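Long-range contacts in putative pyrazinamidase/nicotinamidase (Streptococcus mutans, PDB 3S2S), which probably hydrolyses the amide of nicotinamide, and of its analogue pyrazinamide, to the free acid, as a zinc-binding member of the isochorismatase family of cysteine hydrolases: residues A38-D43 with D158-T163; T45-A50 with P104-G109; K74-G79 with K130-M135; V165-C170 with S190-L195. One frame throughout, in Å; residues are numbered along the deposited sequence.

Contacts 1 and 3 build the framework; contacts 2 and 4 shape the site at one end. Contact 1 is a fully buried strand pair near the middle of the parallel sheet, made of backbone bonds and aliphatic packing. Contact 3 reaches the same sheet from the end of helix 65-77, where it is partly open and rests on an arginine over a tyrosine ring. Contact 2, also buried, joins short helix 46-49 to a loop by polar bonds and an aromatic pair beside zinc and cacodylate. Contact 4 starts where strand 159-165 runs into helix 167-180, and presents two backbone N-H groups to the cacodylate. Contacts 1, 2 and 4 touch one another and all reach that ligand.

Contact 1: A38-D43 with D158-T163; sequences ALISID and DTVVLT. With CAD (cacodylic acid), chain F.
Leu39 lies beside Val161 in a parallel strand pair, 38-42 with 159-163; the axes of these short segments come to 4.6 Å, with their directions 28° apart. A regular ladder joins them: Ala38 N gives to Thr159 O, Val161 N to Ala38 O, Thr163 N to Ile40 O and Ile42 N to Thr163 O. The bond from Ile40 N to Val161 O is 2.8 Å long and almost straight at 172°. Ile40 O accepts twice, because Thr163 OG1 also donates to it at 2.9 Å, tilted from the carbonyl plane. Thr163 can do this because its hydroxyl sits between its own N and carbonyl carbon (chi1 64°). Thr163 OG1 also accepts a hydrogen bond from a water at 2.8 Å, and that water bonds Ser41 OG at 2.6 Å. This is the central part of the α/β/α sandwich of the isochorismatase family, with helices on both faces of the sheet. On the face that carries Leu39, Val161 and Thr163, where Leu39 and Thr163 pack on helix 65-77, Leu39 CD1 reaches Val161 CG1 at 4.1 Å and also meets the methyl CG2 of Thr163. On the other face Ile40 and Leu162 run side by side, Ile40 CG1 3.7 Å from Leu162 CD2, and Leu162 goes on to touch Ala175 of helix 167-180. Just past the strand end, Asp43 OD2 stands 3.1 Å from methyl C1 of the cacodylate and forms a salt bridge with Lys137; with Cys170 nearby, this is consistent with the Asp-Lys-Cys triad of nicotinamidases.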
loop_
_atom_site.group_PDB
_atom_site.type_symbol
_atom_site.label_atom_id
_atom_site.label_comp_id
_atom_site.label_asym_id
_atom_site.label_seq_id
_atom_site.Cartn_x
_atom_site.Cartn_y
_atom_site.Cartn_z
ATOM N N ALA A 38 -5.572 -6.233 18.903
ATOM C CA ALA A 38 -5.687 -4.786 19.035
ATOM C C ALA A 38 -7.116 -4.365 18.919
ATOM O O ALA A 38 -7.812 -4.797 18.013
ATOM C CB ALA A 38 -4.872 -4.082 17.952
ATOM N N LEU A 39 -7.534 -3.494 19.830
ATOM C CA LEU A 39 -8.870 -2.933 19.774
ATOM C C LEU A 39 -8.783 -1.576 19.080
ATOM O O LEU A 39 -7.953 -0.747 19.442
ATOM C CB LEU A 39 -9.484 -2.836 21.185
ATOM C CG LEU A 39 -10.923 -2.309 21.114
ATOM C CD1 LEU A 39 -11.836 -3.075 22.072
ATOM C CD2 LEU A 39 -11.004 -0.789 21.279
ATOM N N ILE A 40 -9.607 -1.379 18.050
ATOM C CA ILE A 40 -9.604 -0.116 17.299
ATOM C C ILE A 40 -10.830 0.673 17.734
ATOM O O ILE A 40 -11.929 0.147 17.678
ATOM C CB ILE A 40 -9.637 -0.342 15.758
ATOM C CG1 ILE A 40 -8.664 -1.443 15.323
ATOM C CG2 ILE A 40 -9.287 0.970 15.013
ATOM C CD1 ILE A 40 -7.223 -1.223 15.773
ATOM N N SER A 41 -10.628 1.911 18.207
ATOM C CA SER A 41 -11.720 2.770 18.689
ATOM C C SER A 41 -11.953 3.849 17.652
ATOM O O SER A 41 -11.169 4.801 17.537
ATOM C CB SER A 41 -11.374 3.389 20.045
ATOM O OG SER A 41 -12.496 4.088 20.585
ATOM N N ILE A 42 -13.012 3.682 16.867
ATOM C CA ILE A 42 -13.152 4.495 15.659
ATOM C C ILE A 42 -14.124 5.657 15.845
ATOM O O ILE A 42 -15.328 5.452 15.998
ATOM C CB ILE A 42 -13.604 3.635 14.477
ATOM C CG1 ILE A 42 -12.666 2.432 14.308
ATOM C CG2 ILE A 42 -13.680 4.463 13.167
ATOM C CD1 ILE A 42 -13.177 1.454 13.268
ATOM N N ASP A 43 -13.583 6.876 15.852
ATOM C CA ASP A 43 -14.387 8.116 15.759
ATOM C C ASP A 43 -15.480 8.306 16.778
ATOM O O ASP A 43 -16.496 8.929 16.462
ATOM C CB ASP A 43 -15.009 8.246 14.358
ATOM C CG ASP A 43 -13.991 8.671 13.302
ATOM O OD1 ASP A 43 -13.066 9.402 13.676
ATOM O OD2 ASP A 43 -14.161 8.299 12.122
ATOM N N ASP A 158 -2.541 -10.237 15.105
ATOM C CA ASP A 158 -3.209 -10.941 14.025
ATOM C C ASP A 158 -4.706 -10.686 13.961
ATOM O O ASP A 158 -5.334 -11.021 12.965
ATOM C CB ASP A 158 -2.915 -12.443 14.057
ATOM C CG ASP A 158 -3.716 -13.171 15.086
ATOM O OD1 ASP A 158 -4.201 -12.525 16.036
ATOM O OD2 ASP A 158 -3.857 -14.406 14.942
ATOM N N THR A 159 -5.258 -10.068 15.005
ATOM C CA THR A 159 -6.697 -9.837 15.083
ATOM C C THR A 159 -6.983 -8.402 15.493
ATOM O O THR A 159 -6.409 -7.918 16.476
ATOM C CB THR A 159 -7.314 -10.749 16.159
ATOM O OG1 THR A 159 -7.038 -12.107 15.807
ATOM C CG2 THR A 159 -8.840 -10.545 16.265
ATOM N N VAL A 160 -7.853 -7.726 14.742
ATOM C CA VAL A 160 -8.364 -6.431 15.184
ATOM C C VAL A 160 -9.804 -6.562 15.661
ATOM O O VAL A 160 -10.592 -7.282 15.052
ATOM C CB VAL A 160 -8.258 -5.328 14.111
ATOM C CG1 VAL A 160 -6.749 -5.036 13.805
ATOM C CG2 VAL A 160 -8.975 -5.730 12.799
ATOM N N VAL A 161 -10.106 -5.853 16.744
ATOM C CA VAL A 161 -11.435 -5.789 17.332
ATOM C C VAL A 161 -11.978 -4.403 17.054
ATOM O O VAL A 161 -11.420 -3.426 17.536
ATOM C CB VAL A 161 -11.380 -6.062 18.825
ATOM C CG1 VAL A 161 -12.789 -6.078 19.410
ATOM C CG2 VAL A 161 -10.685 -7.409 19.073
ATOM N N LEU A 162 -13.036 -4.314 16.256
ATOM C CA LEU A 162 -13.524 -3.008 15.815
ATOM C C LEU A 162 -14.672 -2.498 16.675
ATOM O O LEU A 162 -15.604 -3.246 16.964
ATOM C CB LEU A 162 -13.972 -3.068 14.354
ATOM C CG LEU A 162 -12.910 -3.619 13.398
ATOM C CD1 LEU A 162 -13.480 -3.567 11.983
ATOM C CD2 LEU A 162 -11.617 -2.796 13.489
ATOM N N THR A 163 -14.583 -1.237 17.086
ATOM C CA THR A 163 -15.641 -0.577 17.841
ATOM C C THR A 163 -15.763 0.840 17.307
ATOM O O THR A 163 -14.829 1.354 16.700
ATOM C CB THR A 163 -15.286 -0.452 19.353
ATOM O OG1 THR A 163 -14.133 0.410 19.516
ATOM C CG2 THR A 163 -14.998 -1.824 19.977
HETATM AS AS CAD F . -17.392 7.806 9.971
HETATM C C1 CAD F . -17.220 8.481 11.790
HETATM C C2 CAD F . -17.937 9.244 8.725
HETATM O O1 CAD F . -18.289 6.443 9.865
HETATM O O HOH W 1 -13.442 1.982 21.745
#

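Contact 2: T45-A50 with P104-G109; sequences TYDFVA and PHNIKG. With ZN (zinc ion), chain E; CAD (cacodylic acid), chain F.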
loop_
_atom_site.group_PDB
_atom_site.type_symbol
_atom_site.label_atom_id
_atom_site.label_comp_id
_atom_site.label_asym_id
_atom_site.label_seq_id
_atom_site.Cartn_x
_atom_site.Cartn_y
_atom_site.Cartn_z
ATOM N N THR A 45 -16.447 10.356 18.899
ATOM C CA THR A 45 -16.224 11.712 19.382
ATOM C C THR A 45 -17.514 12.525 19.453
ATOM O O THR A 45 -18.569 12.136 18.931
ATOM C CB THR A 45 -15.246 12.479 18.466
ATOM O OG1 THR A 45 -15.841 12.630 17.170
ATOM C CG2 THR A 45 -13.889 11.746 18.347
ATOM N N TYR A 46 -17.416 13.680 20.101
ATOM C CA TYR A 46 -18.576 14.553 20.250
ATOM C C TYR A 46 -19.282 14.881 18.939
ATOM O O TYR A 46 -20.514 14.818 18.858
ATOM C CB TYR A 46 -18.189 15.823 21.004
ATOM C CG TYR A 46 -18.424 15.687 22.493
ATOM C CD1 TYR A 46 -17.636 14.836 23.273
ATOM C CD2 TYR A 46 -19.432 16.406 23.118
ATOM C CE1 TYR A 46 -17.857 14.695 24.634
ATOM C CE2 TYR A 46 -19.662 16.275 24.488
ATOM C CZ TYR A 46 -18.873 15.428 25.241
ATOM O OH TYR A 46 -19.110 15.310 26.602
ATOM N N ASP A 47 -18.530 15.227 17.897
ATOM C CA ASP A 47 -19.197 15.566 16.633
ATOM C C ASP A 47 -19.987 14.427 15.998
ATOM O O ASP A 47 -20.937 14.671 15.247
ATOM C CB ASP A 47 -18.217 16.157 15.614
ATOM C CG ASP A 47 -18.039 17.655 15.787
ATOM O OD1 ASP A 47 -18.940 18.302 16.382
ATOM O OD2 ASP A 47 -17.001 18.172 15.348
ATOM N N PHE A 48 -19.622 13.186 16.309
ATOM C CA PHE A 48 -20.337 12.038 15.757
ATOM C C PHE A 48 -21.404 11.449 16.674
ATOM O O PHE A 48 -22.188 10.607 16.236
ATOM C CB PHE A 48 -19.355 10.933 15.374
ATOM C CG PHE A 48 -18.552 11.255 14.149
ATOM C CD1 PHE A 48 -19.174 11.418 12.922
ATOM C CD2 PHE A 48 -17.176 11.402 14.224
ATOM C CE1 PHE A 48 -18.426 11.716 11.775
ATOM C CE2 PHE A 48 -16.426 11.698 13.083
ATOM C CZ PHE A 48 -17.064 11.857 11.866
ATOM N N VAL A 49 -21.424 11.883 17.929
ATOM C CA VAL A 49 -22.231 11.214 18.944
ATOM C C VAL A 49 -23.161 12.166 19.706
ATOM O O VAL A 49 -24.323 11.833 19.950
ATOM C CB VAL A 49 -21.341 10.456 19.947
ATOM C CG1 VAL A 49 -22.196 9.651 20.954
ATOM C CG2 VAL A 49 -20.356 9.529 19.181
ATOM N N ALA A 50 -22.643 13.331 20.085
ATOM C CA ALA A 50 -23.360 14.228 20.997
ATOM C C ALA A 50 -24.600 14.850 20.359
ATOM O O ALA A 50 -24.705 14.974 19.141
ATOM C CB ALA A 50 -22.419 15.311 21.523
ATOM N N PRO A 104 -18.597 20.523 7.899
ATOM C CA PRO A 104 -17.380 20.442 8.709
ATOM C C PRO A 104 -17.647 19.636 9.969
ATOM O O PRO A 104 -18.709 19.786 10.577
ATOM C CB PRO A 104 -17.113 21.900 9.085
ATOM C CG PRO A 104 -17.802 22.692 8.031
ATOM C CD PRO A 104 -19.021 21.913 7.667
ATOM N N HIS A 105 -16.704 18.782 10.346
ATOM C CA HIS A 105 -16.871 17.925 11.515
ATOM C C HIS A 105 -15.490 17.508 11.981
ATOM O O HIS A 105 -14.566 17.417 11.163
ATOM C CB HIS A 105 -17.698 16.695 11.156
ATOM C CG HIS A 105 -17.083 15.848 10.086
ATOM N ND1 HIS A 105 -17.285 16.086 8.746
ATOM C CD2 HIS A 105 -16.277 14.764 10.162
ATOM C CE1 HIS A 105 -16.622 15.187 8.038
ATOM N NE2 HIS A 105 -15.997 14.376 8.874
ATOM N N ASN A 106 -15.338 17.265 13.285
ATOM C CA ASN A 106 -14.045 16.862 13.852
ATOM C C ASN A 106 -12.907 17.767 13.397
ATOM O O ASN A 106 -11.820 17.306 13.026
ATOM C CB ASN A 106 -13.712 15.386 13.545
ATOM C CG ASN A 106 -14.229 14.436 14.624
ATOM O OD1 ASN A 106 -15.253 14.692 15.256
ATOM N ND2 ASN A 106 -13.515 13.326 14.834
ATOM N N ILE A 107 -13.156 19.069 13.448
ATOM C CA ILE A 107 -12.129 20.019 13.050
ATOM C C ILE A 107 -10.996 20.045 14.069
ATOM O O ILE A 107 -11.234 20.122 15.280
ATOM C CB ILE A 107 -12.728 21.436 12.910
ATOM C CG1 ILE A 107 -13.846 21.444 11.861
ATOM C CG2 ILE A 107 -11.646 22.435 12.566
ATOM C CD1 ILE A 107 -13.422 20.868 10.486
ATOM N N LYS A 108 -9.765 19.985 13.581
ATOM C CA LYS A 108 -8.594 20.014 14.441
ATOM C C LYS A 108 -8.623 21.263 15.320
ATOM O O LYS A 108 -8.921 22.357 14.836
ATOM C CB LYS A 108 -7.323 19.963 13.595
ATOM C CG LYS A 108 -7.063 18.559 12.974
ATOM C CD LYS A 108 -5.764 18.530 12.181
ATOM N N GLY A 109 -8.340 21.073 16.604
ATOM C CA GLY A 109 -8.313 22.160 17.571
ATOM C C GLY A 109 -9.644 22.460 18.237
ATOM O O GLY A 109 -9.728 23.369 19.072
HETATM ZN ZN ZN E . -14.543 12.930 8.093
HETATM AS AS CAD F . -17.392 7.806 9.971
HETATM C C1 CAD F . -17.220 8.481 11.790
HETATM C C2 CAD F . -17.937 9.244 8.725
HETATM O O1 CAD F . -18.289 6.443 9.865
HETATM O O HOH W 2 -15.418 20.241 14.954
HETATM O O HOH W 3 -16.044 11.400 8.126
HETATM O O HOH W 4 -13.189 11.279 7.371
#
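The zinc site and the cacodylate pocket share a wall where Phe48, on the short helix 46-49, meets His105. His105 NE2 binds the zinc ion at 2.2 Å; Asp87, His89, Glu98 and two waters complete six ligands, while His105 ND1 is held by Pro103 O. Phe48 CZ comes to 3.5 Å from His105 CD2, with the ring planes oblique at 60°. Methyl C1 of the cacodylate sits over the centre of one Phe48 face, 3.3 Å above the plane.

Next to the histidine, Asn106 is tied by both ends of its amide. Thr45 OG1 donates to Asn106 OD1 at 2.9 Å, in the carbonyl plane and on a lone pair, and Asn106 ND2 bonds Asp87 O. Asp47 runs alongside the amide, heading the other way, and Asp47 OD2 takes Asn106 N on the anti side at 2.8 Å. A water donates to the same Asp47 OD2 at 2.6 Å and accepts from Ile107 N at 3.0 Å.

Two donors therefore converge on one carboxylate oxygen, while Asp47 OD1 holds Lys54 N. This would favour a charged Asp47 and probably helps hold the backbone just after the zinc-binding histidine.

Contact 3: K74-G79 with K130-M135; sequences KAYDNG and KRVFWM
Arg131 lays its guanidinium flat on the ring of Tyr76, and this stack is the tight part of the contact. The planes are only 7° apart and the centres 4.1 Å, with Arg131 CZ over the ring face, so the pair is also cation-pi. NH1 of Arg131 lies 3.4 Å above the Tyr76 ring plane, displaced toward the rim. A bend at chi3 (51°) in an otherwise stretched chain swings the group onto the ring while its edge faces the helix end. There Arg131 NH2 donates to Tyr76 O at 2.7 Å, almost straight, using a lone pair in the carbonyl plane; Tyr76 O lies nearly in the guanidinium plane of Arg131, and Arg131 NH2 also bonds Asp80 O. Tyr76 O additionally receives Gly79 N at 3.0 Å, part of the Schellman motif that ends the helix. Alongside, Val132 CG2 touches Tyr76 CE1 at 4.0 Å. Tyr76 OH bonds Asp129 OD1, and the other oxygen of that carboxylate, Asp129 OD2, takes Arg131 N.

The solvent side is looser. Here the exposed Gly79 lies beside Arg131 NH2, where the partly exposed arginine reaches the helix end.

His126 meets the Tyr76 ring edge-to-face. Strand 81-87, which follows helix 65-77 in the chain, pairs in parallel with strand 132-137, and Ala75 packs on its Ile82.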
loop_
_atom_site.group_PDB
_atom_site.type_symbol
_atom_site.label_atom_id
_atom_site.label_comp_id
_atom_site.label_asym_id
_atom_site.label_seq_id
_atom_site.Cartn_x
_atom_site.Cartn_y
_atom_site.Cartn_z
ATOM N N LYS A 74 -11.906 -3.574 29.081
ATOM C CA LYS A 74 -11.681 -5.018 29.156
ATOM C C LYS A 74 -10.560 -5.466 28.239
ATOM O O LYS A 74 -9.693 -6.246 28.640
ATOM C CB LYS A 74 -12.947 -5.817 28.875
ATOM C CG LYS A 74 -12.675 -7.309 28.812
ATOM C CD LYS A 74 -13.924 -8.135 29.036
ATOM C CE LYS A 74 -13.565 -9.601 29.242
ATOM N NZ LYS A 74 -14.717 -10.403 29.745
ATOM N N ALA A 75 -10.564 -4.963 27.008
ATOM C CA ALA A 75 -9.504 -5.318 26.066
ATOM C C ALA A 75 -8.167 -4.932 26.664
ATOM O O ALA A 75 -7.208 -5.709 26.616
ATOM C CB ALA A 75 -9.704 -4.610 24.737
ATOM N N TYR A 76 -8.110 -3.738 27.252
ATOM C CA TYR A 76 -6.871 -3.254 27.846
ATOM C C TYR A 76 -6.442 -4.141 29.017
ATOM O O TYR A 76 -5.264 -4.490 29.133
ATOM C CB TYR A 76 -6.996 -1.808 28.300
ATOM C CG TYR A 76 -5.767 -1.303 29.015
ATOM C CD1 TYR A 76 -4.686 -0.785 28.300
ATOM C CD2 TYR A 76 -5.670 -1.367 30.400
ATOM C CE1 TYR A 76 -3.549 -0.322 28.948
ATOM C CE2 TYR A 76 -4.536 -0.913 31.052
ATOM C CZ TYR A 76 -3.484 -0.394 30.318
ATOM O OH TYR A 76 -2.357 0.064 30.954
ATOM N N ASP A 77 -7.400 -4.510 29.864
ATOM C CA ASP A 77 -7.136 -5.410 30.998
ATOM C C ASP A 77 -6.638 -6.772 30.518
ATOM O O ASP A 77 -5.844 -7.430 31.197
ATOM C CB ASP A 77 -8.387 -5.606 31.859
ATOM C CG ASP A 77 -8.778 -4.358 32.632
ATOM O OD1 ASP A 77 -7.982 -3.392 32.687
ATOM O OD2 ASP A 77 -9.898 -4.355 33.204
ATOM N N ASN A 78 -7.109 -7.194 29.346
ATOM C CA ASN A 78 -6.715 -8.478 28.787
ATOM C C ASN A 78 -5.337 -8.456 28.140
ATOM O O ASN A 78 -4.859 -9.489 27.674
ATOM C CB ASN A 78 -7.747 -8.968 27.768
ATOM C CG ASN A 78 -9.017 -9.469 28.419
ATOM O OD1 ASN A 78 -9.115 -9.536 29.641
ATOM N ND2 ASN A 78 -9.998 -9.835 27.598
ATOM N N GLY A 79 -4.715 -7.278 28.092
ATOM C CA GLY A 79 -3.389 -7.134 27.504
ATOM C C GLY A 79 -3.345 -6.657 26.056
ATOM O O GLY A 79 -2.291 -6.726 25.405
ATOM N N LYS A 130 2.283 2.982 26.909
ATOM C CA LYS A 130 2.899 2.408 25.706
ATOM C C LYS A 130 1.914 1.623 24.847
ATOM O O LYS A 130 2.136 1.474 23.646
ATOM C CB LYS A 130 4.052 1.461 26.078
ATOM C CG LYS A 130 5.349 2.100 26.529
ATOM C CD LYS A 130 6.215 1.034 27.211
ATOM C CE LYS A 130 7.627 0.966 26.645
ATOM N NZ LYS A 130 8.542 1.967 27.259
ATOM N N ARG A 131 0.837 1.120 25.458
ATOM C CA ARG A 131 -0.088 0.250 24.743
ATOM C C ARG A 131 -1.300 0.985 24.192
ATOM O O ARG A 131 -2.151 0.366 23.562
ATOM C CB ARG A 131 -0.561 -0.894 25.651
ATOM C CG ARG A 131 0.562 -1.812 26.126
ATOM C CD ARG A 131 0.123 -2.574 27.364
ATOM N NE ARG A 131 -1.156 -3.186 27.075
ATOM C CZ ARG A 131 -2.074 -3.528 27.967
ATOM N NH1 ARG A 131 -1.880 -3.360 29.278
ATOM N NH2 ARG A 131 -3.197 -4.062 27.522
ATOM N N VAL A 132 -1.366 2.293 24.415
ATOM C CA VAL A 132 -2.523 3.080 23.995
ATOM C C VAL A 132 -2.078 4.181 23.028
ATOM O O VAL A 132 -1.136 4.938 23.323
ATOM C CB VAL A 132 -3.248 3.674 25.205
ATOM C CG1 VAL A 132 -4.424 4.529 24.744
ATOM C CG2 VAL A 132 -3.696 2.533 26.137
ATOM N N PHE A 133 -2.740 4.253 21.875
ATOM C CA PHE A 133 -2.334 5.146 20.800
ATOM C C PHE A 133 -3.459 6.066 20.382
ATOM O O PHE A 133 -4.640 5.674 20.405
ATOM C CB PHE A 133 -1.943 4.326 19.565
ATOM C CG PHE A 133 -0.818 3.367 19.805
ATOM C CD1 PHE A 133 0.469 3.678 19.407
ATOM C CD2 PHE A 133 -1.053 2.151 20.447
ATOM C CE1 PHE A 133 1.513 2.789 19.646
ATOM C CE2 PHE A 133 -0.021 1.265 20.681
ATOM C CZ PHE A 133 1.266 1.591 20.282
ATOM N N TRP A 134 -3.088 7.283 19.991
ATOM C CA TRP A 134 -4.010 8.192 19.324
ATOM C C TRP A 134 -3.480 8.446 17.927
ATOM O O TRP A 134 -2.304 8.806 17.752
ATOM C CB TRP A 134 -4.099 9.527 20.070
ATOM C CG TRP A 134 -5.021 10.540 19.401
ATOM C CD1 TRP A 134 -4.731 11.316 18.310
ATOM C CD2 TRP A 134 -6.347 10.908 19.809
ATOM N NE1 TRP A 134 -5.801 12.124 18.005
ATOM C CE2 TRP A 134 -6.804 11.896 18.909
ATOM C CE3 TRP A 134 -7.199 10.493 20.847
ATOM C CZ2 TRP A 134 -8.073 12.481 19.011
ATOM C CZ3 TRP A 134 -8.460 11.078 20.952
ATOM C CH2 TRP A 134 -8.888 12.055 20.034
ATOM N N MET A 135 -4.327 8.233 16.923
ATOM C CA MET A 135 -3.944 8.432 15.537
ATOM C C MET A 135 -4.941 9.317 14.843
ATOM O O MET A 135 -6.112 8.985 14.774
ATOM C CB MET A 135 -3.901 7.089 14.784
ATOM C CG MET A 135 -2.755 6.237 15.191
ATOM S SD MET A 135 -2.833 4.707 14.235
ATOM C CE MET A 135 -1.305 3.976 14.823
#

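Contact 4: V165-C170 with S190-L195; sequences VLTDIC and SAVASL. With CAD (cacodylic acid), chain F.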
loop_
_atom_site.group_PDB
_atom_site.type_symbol
_atom_site.label_atom_id
_atom_site.label_comp_id
_atom_site.label_asym_id
_atom_site.label_seq_id
_atom_site.Cartn_x
_atom_site.Cartn_y
_atom_site.Cartn_z
ATOM N N VAL A 165 -17.996 4.225 15.429
ATOM C CA VAL A 165 -19.043 4.702 14.515
ATOM C C VAL A 165 -18.395 5.183 13.212
ATOM O O VAL A 165 -17.199 5.461 13.196
ATOM C CB VAL A 165 -19.867 5.873 15.163
ATOM C CG1 VAL A 165 -20.606 5.394 16.415
ATOM C CG2 VAL A 165 -18.955 7.029 15.499
ATOM N N LEU A 166 -19.146 5.245 12.103
ATOM C CA LEU A 166 -20.475 4.667 11.978
ATOM C C LEU A 166 -20.252 3.276 11.384
ATOM O O LEU A 166 -19.299 3.060 10.607
ATOM C CB LEU A 166 -21.323 5.481 10.999
ATOM C CG LEU A 166 -21.736 6.913 11.355
ATOM C CD1 LEU A 166 -22.686 7.420 10.274
ATOM C CD2 LEU A 166 -22.405 6.937 12.692
ATOM N N THR A 167 -21.126 2.341 11.718
ATOM C CA THR A 167 -20.936 0.946 11.317
ATOM C C THR A 167 -20.708 0.802 9.813
ATOM O O THR A 167 -19.835 0.030 9.380
ATOM C CB THR A 167 -22.174 0.115 11.705
ATOM O OG1 THR A 167 -22.628 0.535 12.996
ATOM C CG2 THR A 167 -21.832 -1.359 11.760
ATOM N N ASP A 168 -21.495 1.540 9.027
ATOM C CA ASP A 168 -21.502 1.399 7.571
ATOM C C ASP A 168 -20.532 2.318 6.832
ATOM O O ASP A 168 -20.461 2.259 5.603
ATOM C CB ASP A 168 -22.928 1.622 7.028
ATOM C CG ASP A 168 -23.480 2.983 7.406
ATOM O OD1 ASP A 168 -23.484 3.299 8.613
ATOM O OD2 ASP A 168 -23.889 3.750 6.501
ATOM N N ILE A 169 -19.787 3.170 7.548
ATOM C CA ILE A 169 -18.806 4.021 6.880
ATOM C C ILE A 169 -17.417 3.772 7.493
ATOM O O ILE A 169 -16.659 2.933 6.983
ATOM C CB ILE A 169 -19.214 5.508 6.904
ATOM C CG1 ILE A 169 -20.595 5.651 6.250
ATOM C CG2 ILE A 169 -18.175 6.363 6.178
ATOM C CD1 ILE A 169 -21.198 7.047 6.388
ATOM N N CYS A 170 -17.067 4.448 8.584
ATOM C CA CYS A 170 -15.701 4.264 9.110
ATOM C C CYS A 170 -15.374 2.860 9.617
ATOM O O CYS A 170 -14.256 2.354 9.427
ATOM C CB CYS A 170 -15.337 5.336 10.154
ATOM S SG CYS A 170 -15.349 7.001 9.382
ATOM N N SER A 190 -22.392 -4.587 20.340
ATOM C CA SER A 190 -22.941 -3.637 21.309
ATOM C C SER A 190 -22.115 -2.361 21.376
ATOM O O SER A 190 -22.466 -1.420 22.087
ATOM C CB SER A 190 -22.995 -4.287 22.694
ATOM O OG SER A 190 -21.690 -4.618 23.147
ATOM N N ALA A 191 -21.017 -2.329 20.623
ATOM C CA ALA A 191 -20.117 -1.172 20.667
ATOM C C ALA A 191 -19.837 -0.581 19.282
ATOM O O ALA A 191 -18.789 0.036 19.066
ATOM C CB ALA A 191 -18.820 -1.560 21.349
ATOM N N VAL A 192 -20.765 -0.767 18.351
ATOM C CA VAL A 192 -20.735 -0.063 17.066
ATOM C C VAL A 192 -22.132 0.465 16.813
ATOM O O VAL A 192 -23.105 -0.096 17.330
ATOM C CB VAL A 192 -20.300 -0.952 15.860
ATOM C CG1 VAL A 192 -18.824 -1.322 15.965
ATOM C CG2 VAL A 192 -21.171 -2.199 15.729
ATOM N N ALA A 193 -22.243 1.557 16.061
ATOM C CA ALA A 193 -23.565 2.116 15.748
ATOM C C ALA A 193 -23.569 2.971 14.490
ATOM O O ALA A 193 -22.534 3.475 14.077
ATOM C CB ALA A 193 -24.096 2.938 16.930
ATOM N N SER A 194 -24.745 3.144 13.885
ATOM C CA SER A 194 -24.894 4.110 12.801
ATOM C C SER A 194 -26.186 4.897 13.009
ATOM O O SER A 194 -27.007 4.531 13.843
ATOM C CB SER A 194 -24.973 3.404 11.437
ATOM O OG SER A 194 -24.991 4.365 10.377
ATOM N N LEU A 195 -26.352 5.970 12.243
ATOM C CA LEU A 195 -27.575 6.761 12.311
ATOM C C LEU A 195 -28.666 5.960 11.651
ATOM O O LEU A 195 -29.790 5.838 12.170
ATOM C CB LEU A 195 -27.396 8.090 11.579
ATOM C CG LEU A 195 -28.507 9.115 11.821
ATOM C CD1 LEU A 195 -28.010 10.517 11.530
ATOM C CD2 LEU A 195 -29.749 8.812 10.999
HETATM AS AS CAD F . -17.392 7.806 9.971
HETATM C C1 CAD F . -17.220 8.481 11.790
HETATM C C2 CAD F . -17.937 9.244 8.725
HETATM O O1 CAD F . -18.289 6.443 9.865
#
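A cis peptide joins Val165 to Leu166, and both residues lean on the carbonyl of Ala193. The kink lies between the end of strand 159-165 and helix 167-180, and it accompanies what is probably an oxyanion hole, as in related cysteine hydrolases: the N-H groups of Leu166 and Cys170 both point at O1 of the cacodylate. Leu166 N to cacodylate O1 is 2.7 Å, nearly straight at 173°, and Cys170 N to the same O1 matches that length. A substrate's carbonyl oxygen probably sits in the same place during the reaction.

Across the contact, Ala193 O is the meeting point for the start of the turn. Thr167 N donates to Ala193 O at 3.0 Å, from well above the carbonyl plane and not on a lone pair. Leu166 CA-H also approaches that oxygen, CA to Ala193 O being 3.2 Å, and methyl CG1 of Val165 lies against it as well. The hydroxyl of Thr167 bonds His200 ND1 on helix 197-209, while the Thr167 and Val192 side chains lie roughly perpendicular, CG2 of Thr167 4.1 Å from CG2 of Val192.

Farther along, with chi1 at 58°, the Asp168 carboxylate is folded back over its own backbone, toward Ser194. Ser194 OG donates to Asp168 OD1 at 2.6 Å on the syn side, 27° out of the plane; Asp168 OD2 has a weak bond to Asn199 ND2. Phe202 of a neighbouring subunit also packs on Asp168. At the first turn of the helix, Cys170 SG stands just 2.3 Å from the arsenic of the cacodylate.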